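Local coordinates for protein triacylglycerol lipase (Clostridium botulinum, PDB 5AH1) that hydrolyses ester bonds as a zinc-binding triacylglycerol lipase of the alpha/beta-hydrolase clan that also acts as a polyesterase on synthetic polyesters, at residues D393-Y406 and V410-I422. Sequence-based numbering, arbitrary orientation. Where two conformers were deposited one is given.
Sequences DGPKLGSNDVIEQY and VKIGQWNAMPRII
The W415 side chain lies between G394-P395 and D401-I403, meets a different partner at almost every atom, and illustrates how an edge strand is fixed by backbone and side chain together. Its CB packs on I403 CG1 at 3.9 Å, and CD1 passes close to the carbonyl oxygen of V402, which lies at the ring edge. At NE1 the indole donates to D401 OD2 over 2.9 Å, nearly straight at 169° and within the ring plane, meeting the carboxylate on its anti side; the other oxygen, D401 OD1, is taken by the backbone N of A322. One face is covered by G394 CA above the ring centre and by P395, whose CD comes within 3.4 Å of W415 CE2 and 3.6 Å of W415 CZ2. The ring also meets Y328 of the adjoining strand 327-331 and R189 of helix 183-197.

Strands 403-405 and 415-417 run parallel, the former at the edge of the central alpha/beta-hydrolase sheet: V402 O accepts from W415 N, E404 N gives to W415 O, E404 O accepts from A417 N, and Y406 N gives to A417 O. With CG anti to the backbone N (chi1 -179°), the Y406 ring extends past A417 O to M418, whose CE sits over one face, 3.9 Å from the ring centroid, with SD oblique to it, a Met-aromatic contact; V410 CG1 touches the ring edge. On the face carrying E404 and N416, E404 OE2 accepts a hydrogen bond from Q414 NE2, 3.1 Å away and above the carboxylate plane.

The chemistry implies a division of labour: backbone bonds set the strand register, while the straight, in-plane N-H bond satisfies a buried indole nitrogen and, together with G394 and P395 over one face, restrains the ring's rotation.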
loop_
_atom_site.group_PDB
_atom_site.type_symbol
_atom_site.label_atom_id
_atom_site.label_comp_id
_atom_site.label_asym_id
_atom_site.label_seq_id
_atom_site.Cartn_x
_atom_site.Cartn_y
_atom_site.Cartn_z
ATOM N N ASP A 393 -11.940 4.521 -0.870
ATOM C CA ASP A 393 -12.465 5.172 0.328
ATOM C C ASP A 393 -12.618 4.238 1.527
ATOM O O ASP A 393 -12.800 4.710 2.647
ATOM C CB ASP A 393 -13.772 5.941 0.042
ATOM C CG ASP A 393 -14.919 5.050 -0.361
ATOM O OD1 ASP A 393 -14.727 3.832 -0.506
ATOM O OD2 ASP A 393 -16.025 5.606 -0.537
ATOM N N GLY A 394 -12.512 2.932 1.297
ATOM C CA GLY A 394 -12.645 1.973 2.368
ATOM C C GLY A 394 -13.241 0.697 1.837
ATOM O O GLY A 394 -13.744 0.674 0.718
ATOM N N PRO A 395 -13.165 -0.367 2.637
ATOM C CA PRO A 395 -13.703 -1.659 2.208
ATOM C C PRO A 395 -15.233 -1.625 2.211
ATOM O O PRO A 395 -15.829 -1.160 3.190
ATOM C CB PRO A 395 -13.162 -2.611 3.270
ATOM C CG PRO A 395 -13.049 -1.738 4.507
ATOM C CD PRO A 395 -12.565 -0.426 3.986
ATOM N N LYS A 396 -15.823 -2.131 1.128
ATOM C CA LYS A 396 -17.269 -2.241 0.961
ATOM C C LYS A 396 -17.653 -3.647 0.515
ATOM O O LYS A 396 -18.618 -4.204 1.039
ATOM C CB LYS A 396 -17.761 -1.198 -0.049
ATOM C CG LYS A 396 -17.496 0.230 0.423
ATOM C CD LYS A 396 -17.838 1.283 -0.593
ATOM C CE LYS A 396 -16.975 1.292 -1.833
ATOM N NZ LYS A 396 -15.506 1.392 -1.569
ATOM N N LEU A 397 -16.908 -4.234 -0.425
ATOM C CA LEU A 397 -17.148 -5.620 -0.833
ATOM C C LEU A 397 -16.928 -6.522 0.357
ATOM O O LEU A 397 -15.862 -6.523 0.958
ATOM C CB LEU A 397 -16.203 -6.023 -1.962
ATOM C CG LEU A 397 -16.222 -5.210 -3.263
ATOM C CD1 LEU A 397 -15.145 -5.756 -4.226
ATOM C CD2 LEU A 397 -17.579 -5.195 -3.931
ATOM N N GLY A 398 -17.948 -7.281 0.732
ATOM C CA GLY A 398 -17.844 -8.198 1.846
ATOM C C GLY A 398 -17.599 -7.567 3.207
ATOM O O GLY A 398 -17.212 -8.290 4.129
ATOM N N SER A 399 -17.830 -6.254 3.358
ATOM C CA SER A 399 -17.482 -5.537 4.578
ATOM C C SER A 399 -18.697 -5.041 5.335
ATOM O O SER A 399 -19.695 -4.654 4.736
ATOM C CB SER A 399 -16.591 -4.325 4.245
ATOM O OG SER A 399 -16.153 -3.657 5.422
ATOM N N ASN A 400 -18.545 -4.987 6.657
ATOM C CA ASN A 400 -19.496 -4.317 7.540
ATOM C C ASN A 400 -18.980 -2.963 8.036
ATOM O O ASN A 400 -19.640 -2.299 8.823
ATOM C CB ASN A 400 -19.809 -5.180 8.755
ATOM C CG ASN A 400 -20.416 -6.508 8.393
ATOM O OD1 ASN A 400 -21.355 -6.570 7.609
ATOM N ND2 ASN A 400 -19.907 -7.574 8.993
ATOM N N ASP A 401 -17.818 -2.525 7.577
ATOM C CA ASP A 401 -17.267 -1.250 8.044
ATOM C C ASP A 401 -18.157 -0.092 7.625
ATOM O O ASP A 401 -18.774 -0.109 6.549
ATOM C CB ASP A 401 -15.880 -1.008 7.453
ATOM C CG ASP A 401 -14.793 -1.898 8.039
ATOM O OD1 ASP A 401 -15.071 -2.804 8.859
ATOM O OD2 ASP A 401 -13.621 -1.645 7.682
ATOM N N VAL A 402 -18.229 0.924 8.482
ATOM C CA VAL A 402 -18.934 2.154 8.164
ATOM C C VAL A 402 -17.960 3.104 7.490
ATOM O O VAL A 402 -16.825 3.273 7.957
ATOM C CB VAL A 402 -19.531 2.774 9.438
ATOM C CG1 VAL A 402 -20.107 4.175 9.170
ATOM C CG2 VAL A 402 -20.611 1.861 9.984
ATOM N N ILE A 403 -18.427 3.734 6.419
ATOM C CA ILE A 403 -17.690 4.777 5.711
ATOM C C ILE A 403 -18.559 6.014 5.611
ATOM O O ILE A 403 -19.696 5.941 5.150
ATOM C CB ILE A 403 -17.309 4.323 4.270
ATOM C CG1 ILE A 403 -16.536 3.001 4.296
ATOM C CG2 ILE A 403 -16.520 5.411 3.537
ATOM C CD1 ILE A 403 -16.342 2.388 2.921
ATOM N N GLU A 404 -18.028 7.151 6.043
ATOM C CA GLU A 404 -18.702 8.428 5.843
ATOM C C GLU A 404 -17.704 9.425 5.307
ATOM O O GLU A 404 -16.535 9.414 5.691
ATOM C CB GLU A 404 -19.245 8.979 7.154
ATOM C CG GLU A 404 -20.254 8.122 7.880
ATOM C CD GLU A 404 -20.693 8.777 9.199
ATOM O OE1 GLU A 404 -20.452 10.000 9.376
ATOM O OE2 GLU A 404 -21.264 8.079 10.065
ATOM N N GLN A 405 -18.165 10.304 4.431
ATOM C CA GLN A 405 -17.317 11.384 3.966
ATOM C C GLN A 405 -17.029 12.329 5.128
ATOM O O GLN A 405 -17.908 12.628 5.935
ATOM C CB GLN A 405 -17.943 12.119 2.776
ATOM C CG GLN A 405 -18.224 11.226 1.550
ATOM C CD GLN A 405 -16.987 10.505 0.999
ATOM O OE1 GLN A 405 -15.993 11.133 0.620
ATOM N NE2 GLN A 405 -17.062 9.173 0.930
ATOM N N TYR A 406 -15.783 12.766 5.225
ATOM C CA TYR A 406 -15.361 13.654 6.287
ATOM C C TYR A 406 -16.240 14.893 6.304
ATOM O O TYR A 406 -16.508 15.487 5.261
ATOM C CB TYR A 406 -13.903 14.035 6.068
ATOM C CG TYR A 406 -13.351 14.947 7.124
ATOM C CD1 TYR A 406 -13.025 14.464 8.384
ATOM C CD2 TYR A 406 -13.145 16.283 6.860
ATOM C CE1 TYR A 406 -12.527 15.298 9.357
ATOM C CE2 TYR A 406 -12.643 17.126 7.823
ATOM C CZ TYR A 406 -12.325 16.626 9.070
ATOM O OH TYR A 406 -11.823 17.463 10.039
ATOM N N VAL A 410 -13.995 14.121 13.386
ATOM C CA VAL A 410 -13.427 12.787 13.206
ATOM C C VAL A 410 -14.224 11.788 14.014
ATOM O O VAL A 410 -14.696 12.098 15.116
ATOM C CB VAL A 410 -11.940 12.726 13.601
ATOM C CG1 VAL A 410 -11.100 13.522 12.610
ATOM C CG2 VAL A 410 -11.713 13.235 15.018
ATOM N N LYS A 411 -14.391 10.601 13.436
ATOM C CA LYS A 411 -15.126 9.521 14.069
ATOM C C LYS A 411 -14.234 8.305 14.270
ATOM O O LYS A 411 -13.640 7.794 13.331
ATOM C CB LYS A 411 -16.312 9.145 13.183
ATOM C CG LYS A 411 -17.223 10.323 12.831
ATOM C CD LYS A 411 -18.147 10.663 13.965
ATOM C CE LYS A 411 -19.377 9.771 13.950
ATOM N NZ LYS A 411 -20.390 10.195 14.964
ATOM N N ILE A 412 -14.171 7.805 15.494
ATOM C CA ILE A 412 -13.391 6.606 15.773
ATOM C C ILE A 412 -14.157 5.357 15.310
ATOM O O ILE A 412 -15.405 5.357 15.257
ATOM C CB ILE A 412 -13.070 6.527 17.295
ATOM C CG1 ILE A 412 -11.826 5.665 17.539
ATOM C CG2 ILE A 412 -14.284 6.062 18.088
ATOM C CD1 ILE A 412 -11.280 5.749 18.981
ATOM N N GLY A 413 -13.425 4.300 14.980
ATOM C CA GLY A 413 -14.057 3.022 14.693
ATOM C C GLY A 413 -14.717 2.891 13.337
ATOM O O GLY A 413 -15.417 1.914 13.081
ATOM N N GLN A 414 -14.483 3.856 12.455
ATOM C CA GLN A 414 -15.074 3.844 11.131
ATOM C C GLN A 414 -14.177 4.648 10.190
ATOM O O GLN A 414 -13.238 5.310 10.634
ATOM C CB GLN A 414 -16.493 4.401 11.181
ATOM C CG GLN A 414 -16.609 5.837 11.632
ATOM C CD GLN A 414 -18.062 6.223 11.722
ATOM O OE1 GLN A 414 -18.821 5.638 12.484
ATOM N NE2 GLN A 414 -18.471 7.165 10.905
ATOM N N TRP A 415 -14.470 4.595 8.902
ATOM C CA TRP A 415 -13.684 5.293 7.888
ATOM C C TRP A 415 -14.123 6.742 7.716
ATOM O O TRP A 415 -15.278 7.018 7.410
ATOM C CB TRP A 415 -13.797 4.555 6.546
ATOM C CG TRP A 415 -13.158 3.221 6.623
ATOM C CD1 TRP A 415 -13.733 2.053 7.028
ATOM C CD2 TRP A 415 -11.782 2.936 6.391
ATOM N NE1 TRP A 415 -12.803 1.046 7.047
ATOM C CE2 TRP A 415 -11.597 1.557 6.633
ATOM C CE3 TRP A 415 -10.698 3.694 5.942
ATOM C CZ2 TRP A 415 -10.356 0.948 6.498
ATOM C CZ3 TRP A 415 -9.470 3.099 5.810
ATOM C CH2 TRP A 415 -9.305 1.729 6.069
ATOM N N ASN A 416 -13.158 7.631 7.880
ATOM C CA ASN A 416 -13.304 9.061 7.638
ATOM C C ASN A 416 -12.720 9.234 6.233
ATOM O O ASN A 416 -11.500 9.260 6.053
ATOM C CB ASN A 416 -12.531 9.882 8.664
ATOM C CG ASN A 416 -13.049 9.700 10.074
ATOM O OD1 ASN A 416 -13.784 10.545 10.584
ATOM N ND2 ASN A 416 -12.639 8.640 10.737
ATOM N N ALA A 417 -13.603 9.283 5.236
ATOM C CA ALA A 417 -13.204 9.376 3.833
ATOM C C ALA A 417 -12.905 10.837 3.500
ATOM O O ALA A 417 -13.796 11.684 3.476
ATOM C CB ALA A 417 -14.282 8.790 2.918
ATOM N N MET A 418 -11.624 11.125 3.291
ATOM C CA MET A 418 -11.145 12.500 3.246
ATOM C C MET A 418 -11.314 13.102 1.842
ATOM O O MET A 418 -11.577 12.384 0.875
ATOM C CB MET A 418 -9.690 12.544 3.748
ATOM C CG MET A 418 -9.534 11.934 5.135
ATOM S SD MET A 418 -10.496 12.798 6.411
ATOM C CE MET A 418 -9.598 14.343 6.546
ATOM N N PRO A 419 -11.180 14.432 1.726
ATOM C CA PRO A 419 -11.434 15.086 0.440
ATOM C C PRO A 419 -10.559 14.527 -0.690
ATOM O O PRO A 419 -9.353 14.384 -0.520
ATOM C CB PRO A 419 -11.140 16.570 0.742
ATOM C CG PRO A 419 -11.475 16.712 2.172
ATOM C CD PRO A 419 -10.993 15.426 2.799
ATOM N N ARG A 420 -11.169 14.218 -1.827
ATOM C CA ARG A 420 -10.467 13.533 -2.905
ATOM C C ARG A 420 -9.256 14.322 -3.385
ATOM O O ARG A 420 -9.328 15.539 -3.549
ATOM C CB ARG A 420 -11.416 13.271 -4.082
ATOM C CG ARG A 420 -10.767 12.462 -5.203
ATOM C CD ARG A 420 -11.765 11.894 -6.210
ATOM N NE ARG A 420 -12.621 10.889 -5.605
ATOM C CZ ARG A 420 -13.351 10.020 -6.285
ATOM N NH1 ARG A 420 -13.307 10.007 -7.605
ATOM N NH2 ARG A 420 -14.104 9.146 -5.646
ATOM N N ILE A 421 -8.161 13.608 -3.644
ATOM C CA ILE A 421 -6.938 14.223 -4.131
ATOM C C ILE A 421 -6.965 14.114 -5.646
ATOM O O ILE A 421 -6.471 13.143 -6.233
ATOM C CB ILE A 421 -5.673 13.570 -3.520
ATOM C CG1 ILE A 421 -5.782 13.458 -1.989
ATOM C CG2 ILE A 421 -4.442 14.364 -3.923
ATOM C CD1 ILE A 421 -4.579 12.731 -1.345
ATOM N N ILE A 422 -7.601 15.090 -6.282
ATOM C CA ILE A 422 -7.770 15.072 -7.729
ATOM C C ILE A 422 -6.485 15.482 -8.466
ATOM O O ILE A 422 -5.538 16.007 -7.868
ATOM C CB ILE A 422 -8.949 15.956 -8.185
ATOM C CG1 ILE A 422 -8.736 17.403 -7.747
ATOM C CG2 ILE A 422 -10.268 15.409 -7.630
ATOM C CD1 ILE A 422 -9.751 18.368 -8.296
HETATM O O HOH W 1 -16.903 0.528 11.129
HETATM O O HOH W 2 -13.218 10.488 -0.067
#